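Local coordinates for protein peptidase S15/CocE/NonD (Thaumarchaeota archaeon SCGC AB-539-E09, PDB 4PF1) that probably acts as a serine aminopeptidase of the S15 family, cleaving residues from the amino end of peptides with an alpha/beta-hydrolase catalytic domain, at residues Gln487-Ala501 and Thr607-Glu621. Residues are numbered along the deposited sequence; the frame is centred on the assembly and turned at random.
Sequences QPVARLFASTSGSDA and TQRVWRTAEYPTAIE
Strand 489-496 pairs antiparallel with an interrupted strand, 607-611 and 619-621, in the C-terminal non-catalytic beta domain of this S15-family peptidase. Its other edge pairs with strand 553-558, so it lies inside the sheet. Val489 with Glu621 and Arg491 with Ala619 form one ladder, Ser495 with Arg609 the other; between them the broken strand loops out through 612-618, and Phe493 fills the break. With CG anti to its carbonyl carbon (chi1 -70°), the Phe493 ring receives Tyr616 CA over one face, 3.8 Å from the centroid in a CH-pi contact, while Pro617 CD reaches CE2 at 3.5 Å. Thr618 replaces the missing backbone partner: its OG1 accepts from Phe493 N at 2.9 Å and donates to Trp611 O at 2.7 Å, tying both ends of the loop together. On the face of the sheet bearing Ala490 and Ile620, Leu492 CD1 rests against Val610 CG2 and Thr618 CG2, with Trp503 also touching the leucine. On the face bearing Val489 and Glu621, Arg491 runs out extended, then bends at chi3 (74°), bringing NH1 to the anti lone pair of Glu621 OE2 at 2.8 Å, within the guanidinium plane. NH1 also bridges to Asp405, Tyr403 holds Glu621 OE1, and NH2 makes a weak bond to Pro617 O. A leucine in place of Arg491 would probably leave the neighbouring Glu621 and Asp405 carboxylates without the positive charge they share. Beyond the strand, Ser497 OG accepts from Thr607 N at 2.7 Å in a nearly straight bond (169°).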
loop_
_atom_site.group_PDB
_atom_site.type_symbol
_atom_site.label_atom_id
_atom_site.label_comp_id
_atom_site.label_asym_id
_atom_site.label_seq_id
_atom_site.Cartn_x
_atom_site.Cartn_y
_atom_site.Cartn_z
ATOM N N GLN A 487 19.510 26.633 -19.489
ATOM C CA GLN A 487 20.505 25.638 -19.139
ATOM C C GLN A 487 21.535 26.205 -18.152
ATOM O O GLN A 487 22.291 27.109 -18.510
ATOM C CB GLN A 487 21.196 25.094 -20.411
ATOM C CG GLN A 487 22.450 24.258 -20.141
ATOM C CD GLN A 487 22.815 23.385 -21.306
ATOM O OE1 GLN A 487 23.313 23.852 -22.335
ATOM N NE2 GLN A 487 22.605 22.086 -21.155
ATOM N N PRO A 488 21.607 25.654 -16.913
ATOM C CA PRO A 488 22.670 26.077 -15.992
ATOM C C PRO A 488 24.015 25.513 -16.449
ATOM O O PRO A 488 24.057 24.430 -17.033
ATOM C CB PRO A 488 22.245 25.476 -14.645
ATOM C CG PRO A 488 20.903 24.812 -14.881
ATOM C CD PRO A 488 20.806 24.558 -16.336
ATOM N N VAL A 489 25.100 26.259 -16.236
ATOM C CA VAL A 489 26.437 25.807 -16.625
ATOM C C VAL A 489 27.353 25.870 -15.403
ATOM O O VAL A 489 27.468 26.918 -14.764
ATOM C CB VAL A 489 27.016 26.596 -17.837
ATOM C CG1 VAL A 489 28.462 26.185 -18.128
ATOM C CG2 VAL A 489 26.148 26.407 -19.085
ATOM N N ALA A 490 27.967 24.733 -15.057
ATOM C CA ALA A 490 28.881 24.669 -13.931
ATOM C C ALA A 490 30.280 25.065 -14.372
ATOM O O ALA A 490 30.863 24.421 -15.255
ATOM C CB ALA A 490 28.890 23.269 -13.332
ATOM N N ARG A 491 30.793 26.169 -13.809
ATOM C CA ARG A 491 32.155 26.617 -14.062
ATOM C C ARG A 491 32.968 26.133 -12.886
ATOM O O ARG A 491 32.986 26.776 -11.837
ATOM C CB ARG A 491 32.219 28.142 -14.247
ATOM C CG ARG A 491 33.557 28.625 -14.800
ATOM C CD ARG A 491 33.569 30.121 -15.033
ATOM N NE ARG A 491 33.657 30.874 -13.780
ATOM C CZ ARG A 491 32.677 31.628 -13.289
ATOM N NH1 ARG A 491 31.530 31.753 -13.948
ATOM N NH2 ARG A 491 32.837 32.268 -12.138
ATOM N N LEU A 492 33.504 24.917 -13.005
ATOM C CA LEU A 492 34.193 24.253 -11.913
ATOM C C LEU A 492 35.706 24.361 -12.028
ATOM O O LEU A 492 36.288 23.949 -13.029
ATOM C CB LEU A 492 33.765 22.771 -11.861
ATOM C CG LEU A 492 34.426 21.904 -10.783
ATOM C CD1 LEU A 492 33.771 22.125 -9.420
ATOM C CD2 LEU A 492 34.381 20.438 -11.166
ATOM N N PHE A 493 36.337 24.904 -10.978
ATOM C CA PHE A 493 37.787 24.975 -10.852
ATOM C C PHE A 493 38.180 23.941 -9.818
ATOM O O PHE A 493 37.871 24.102 -8.633
ATOM C CB PHE A 493 38.248 26.389 -10.456
ATOM C CG PHE A 493 38.077 27.433 -11.535
ATOM C CD1 PHE A 493 39.082 27.667 -12.465
ATOM C CD2 PHE A 493 36.919 28.197 -11.609
ATOM C CE1 PHE A 493 38.933 28.652 -13.447
ATOM C CE2 PHE A 493 36.756 29.155 -12.611
ATOM C CZ PHE A 493 37.769 29.384 -13.517
ATOM N N ALA A 494 38.744 22.818 -10.272
ATOM C CA ALA A 494 39.053 21.719 -9.371
ATOM C C ALA A 494 40.425 21.098 -9.620
ATOM O O ALA A 494 40.911 21.073 -10.753
ATOM C CB ALA A 494 37.978 20.650 -9.477
ATOM N N SER A 495 41.031 20.571 -8.548
ATOM C CA SER A 495 42.303 19.864 -8.606
ATOM C C SER A 495 42.144 18.461 -8.031
ATOM O O SER A 495 41.333 18.251 -7.129
ATOM C CB SER A 495 43.388 20.632 -7.854
ATOM O OG SER A 495 43.182 20.611 -6.451
ATOM N N THR A 496 42.906 17.507 -8.563
ATOM C CA THR A 496 42.921 16.126 -8.080
ATOM C C THR A 496 44.360 15.673 -7.897
ATOM O O THR A 496 45.234 16.092 -8.658
ATOM C CB THR A 496 42.136 15.179 -9.029
ATOM O OG1 THR A 496 42.271 13.832 -8.555
ATOM C CG2 THR A 496 42.607 15.257 -10.485
ATOM N N SER A 497 44.608 14.797 -6.909
ATOM C CA SER A 497 45.947 14.242 -6.703
ATOM C C SER A 497 46.225 13.107 -7.721
ATOM O O SER A 497 47.355 12.632 -7.815
ATOM C CB SER A 497 46.118 13.750 -5.268
ATOM O OG SER A 497 45.161 12.763 -4.925
ATOM N N GLY A 498 45.197 12.719 -8.484
ATOM C CA GLY A 498 45.292 11.691 -9.519
ATOM C C GLY A 498 45.504 12.246 -10.919
ATOM O O GLY A 498 45.689 13.456 -11.086
ATOM N N SER A 499 45.489 11.361 -11.942
ATOM C CA SER A 499 45.704 11.754 -13.346
ATOM C C SER A 499 44.415 11.663 -14.187
ATOM O O SER A 499 44.438 11.945 -15.389
ATOM C CB SER A 499 46.823 10.936 -13.986
ATOM O OG SER A 499 46.849 9.593 -13.537
ATOM N N ASP A 500 43.294 11.304 -13.542
ATOM C CA ASP A 500 41.960 11.263 -14.154
ATOM C C ASP A 500 40.911 11.436 -13.055
ATOM O O ASP A 500 41.215 11.197 -11.884
ATOM C CB ASP A 500 41.730 9.960 -14.956
ATOM C CG ASP A 500 40.668 10.067 -16.054
ATOM O OD1 ASP A 500 39.866 11.033 -16.022
ATOM O OD2 ASP A 500 40.625 9.178 -16.926
ATOM N N ALA A 501 39.702 11.925 -13.417
ATOM C CA ALA A 501 38.622 12.164 -12.451
ATOM C C ALA A 501 37.294 12.383 -13.124
ATOM O O ALA A 501 37.242 12.934 -14.217
ATOM C CB ALA A 501 38.943 13.383 -11.586
ATOM N N THR A 607 42.758 12.852 -3.634
ATOM C CA THR A 607 42.381 14.023 -2.850
ATOM C C THR A 607 41.811 15.057 -3.812
ATOM O O THR A 607 42.512 15.498 -4.721
ATOM C CB THR A 607 43.593 14.532 -2.052
ATOM O OG1 THR A 607 44.057 13.477 -1.213
ATOM C CG2 THR A 607 43.270 15.750 -1.207
ATOM N N GLN A 608 40.523 15.396 -3.649
ATOM C CA GLN A 608 39.822 16.325 -4.536
ATOM C C GLN A 608 39.615 17.664 -3.868
ATOM O O GLN A 608 39.263 17.718 -2.690
ATOM C CB GLN A 608 38.458 15.750 -4.988
ATOM C CG GLN A 608 38.414 14.222 -5.202
ATOM C CD GLN A 608 39.145 13.774 -6.442
ATOM O OE1 GLN A 608 40.369 13.863 -6.538
ATOM N NE2 GLN A 608 38.418 13.210 -7.387
ATOM N N ARG A 609 39.806 18.754 -4.629
ATOM C CA ARG A 609 39.656 20.111 -4.112
ATOM C C ARG A 609 38.862 20.980 -5.063
ATOM O O ARG A 609 39.274 21.162 -6.207
ATOM C CB ARG A 609 41.033 20.754 -3.866
ATOM C CG ARG A 609 41.781 20.226 -2.659
ATOM C CD ARG A 609 43.180 20.800 -2.622
ATOM N NE ARG A 609 43.953 20.291 -1.491
ATOM C CZ ARG A 609 45.218 20.615 -1.247
ATOM N NH1 ARG A 609 45.864 21.451 -2.051
ATOM N NH2 ARG A 609 45.847 20.107 -0.198
ATOM N N VAL A 610 37.738 21.537 -4.589
ATOM C CA VAL A 610 36.937 22.478 -5.366
ATOM C C VAL A 610 37.325 23.888 -4.893
ATOM O O VAL A 610 37.020 24.275 -3.759
ATOM C CB VAL A 610 35.415 22.191 -5.280
ATOM C CG1 VAL A 610 34.599 23.351 -5.844
ATOM C CG2 VAL A 610 35.069 20.890 -6.005
ATOM N N TRP A 611 38.065 24.616 -5.745
ATOM C CA TRP A 611 38.610 25.934 -5.425
ATOM C C TRP A 611 37.579 27.054 -5.584
ATOM O O TRP A 611 36.727 27.000 -6.467
ATOM C CB TRP A 611 39.855 26.209 -6.274
ATOM C CG TRP A 611 41.054 25.412 -5.836
ATOM C CD1 TRP A 611 41.233 24.063 -5.949
ATOM C CD2 TRP A 611 42.234 25.921 -5.196
ATOM N NE1 TRP A 611 42.445 23.699 -5.412
ATOM C CE2 TRP A 611 43.079 24.819 -4.939
ATOM C CE3 TRP A 611 42.662 27.207 -4.822
ATOM C CZ2 TRP A 611 44.344 24.968 -4.356
ATOM C CZ3 TRP A 611 43.907 27.350 -4.228
ATOM C CH2 TRP A 611 44.728 26.239 -3.990
ATOM N N ARG A 612 37.668 28.071 -4.712
ATOM C CA ARG A 612 36.742 29.209 -4.676
ATOM C C ARG A 612 37.497 30.491 -4.299
ATOM O O ARG A 612 37.428 30.955 -3.156
ATOM C CB ARG A 612 35.579 28.935 -3.696
ATOM C CG ARG A 612 35.981 28.114 -2.468
ATOM C CD ARG A 612 34.872 28.046 -1.452
ATOM N NE ARG A 612 35.236 27.194 -0.320
ATOM C CZ ARG A 612 35.834 27.627 0.784
ATOM N NH1 ARG A 612 36.144 28.912 0.920
ATOM N NH2 ARG A 612 36.122 26.782 1.764
ATOM N N THR A 613 38.268 31.023 -5.260
ATOM C CA THR A 613 39.086 32.230 -5.084
ATOM C C THR A 613 38.803 33.215 -6.221
ATOM O O THR A 613 38.113 32.854 -7.168
ATOM C CB THR A 613 40.592 31.863 -5.040
ATOM O OG1 THR A 613 40.983 31.326 -6.303
ATOM C CG2 THR A 613 40.935 30.877 -3.933
ATOM N N ALA A 614 39.358 34.443 -6.147
ATOM C CA ALA A 614 39.208 35.451 -7.208
ATOM C C ALA A 614 39.725 34.906 -8.553
ATOM O O ALA A 614 39.071 35.089 -9.583
ATOM C CB ALA A 614 39.961 36.721 -6.831
ATOM N N GLU A 615 40.874 34.189 -8.517
ATOM C CA GLU A 615 41.521 33.564 -9.673
ATOM C C GLU A 615 40.726 32.345 -10.168
ATOM O O GLU A 615 40.572 32.171 -11.379
ATOM C CB GLU A 615 42.958 33.147 -9.302
ATOM C CG GLU A 615 43.781 32.602 -10.463
ATOM C CD GLU A 615 45.215 32.230 -10.132
ATOM O OE1 GLU A 615 45.484 31.843 -8.970
ATOM O OE2 GLU A 615 46.067 32.292 -11.048
ATOM N N TYR A 616 40.243 31.495 -9.234
ATOM C CA TYR A 616 39.490 30.276 -9.560
ATOM C C TYR A 616 38.058 30.324 -8.955
ATOM O O TYR A 616 37.790 29.626 -7.970
ATOM C CB TYR A 616 40.246 29.022 -9.061
ATOM C CG TYR A 616 41.698 28.934 -9.488
ATOM C CD1 TYR A 616 42.044 28.772 -10.827
ATOM C CD2 TYR A 616 42.722 28.915 -8.545
ATOM C CE1 TYR A 616 43.375 28.653 -11.223
ATOM C CE2 TYR A 616 44.059 28.796 -8.928
ATOM C CZ TYR A 616 44.381 28.668 -10.271
ATOM O OH TYR A 616 45.695 28.543 -10.656
ATOM N N PRO A 617 37.122 31.143 -9.507
ATOM C CA PRO A 617 35.788 31.226 -8.894
ATOM C C PRO A 617 34.811 30.154 -9.393
ATOM O O PRO A 617 34.139 30.341 -10.417
ATOM C CB PRO A 617 35.323 32.644 -9.249
ATOM C CG PRO A 617 36.052 32.986 -10.509
ATOM C CD PRO A 617 37.248 32.073 -10.652
ATOM N N THR A 618 34.710 29.033 -8.645
ATOM C CA THR A 618 33.751 27.973 -8.956
ATOM C C THR A 618 32.348 28.514 -8.713
ATOM O O THR A 618 32.086 29.085 -7.649
ATOM C CB THR A 618 34.036 26.705 -8.139
ATOM O OG1 THR A 618 35.293 26.162 -8.548
ATOM C CG2 THR A 618 32.936 25.649 -8.281
ATOM N N ALA A 619 31.465 28.387 -9.721
ATOM C CA ALA A 619 30.095 28.890 -9.645
ATOM C C ALA A 619 29.184 28.193 -10.627
ATOM O O ALA A 619 29.651 27.618 -11.613
ATOM C CB ALA A 619 30.078 30.389 -9.930
ATOM N N ILE A 620 27.872 28.290 -10.383
ATOM C CA ILE A 620 26.851 27.821 -11.311
ATOM C C ILE A 620 26.362 29.042 -12.073
ATOM O O ILE A 620 25.948 30.028 -11.456
ATOM C CB ILE A 620 25.684 27.072 -10.599
ATOM C CG1 ILE A 620 26.185 25.893 -9.717
ATOM C CG2 ILE A 620 24.602 26.627 -11.607
ATOM C CD1 ILE A 620 26.997 24.800 -10.421
ATOM N N GLU A 621 26.471 29.006 -13.400
ATOM C CA GLU A 621 26.008 30.096 -14.252
ATOM C C GLU A 621 24.548 29.839 -14.577
ATOM O O GLU A 621 24.242 28.927 -15.348
ATOM C CB GLU A 621 26.868 30.205 -15.523
ATOM C CG GLU A 621 28.348 30.443 -15.252
ATOM C CD GLU A 621 29.260 30.391 -16.465
ATOM O OE1 GLU A 621 28.761 30.139 -17.587
ATOM O OE2 GLU A 621 30.480 30.613 -16.293
HETATM O O HOH W 1 43.718 18.027 -5.298
HETATM O O HOH W 2 45.399 21.773 -4.940
#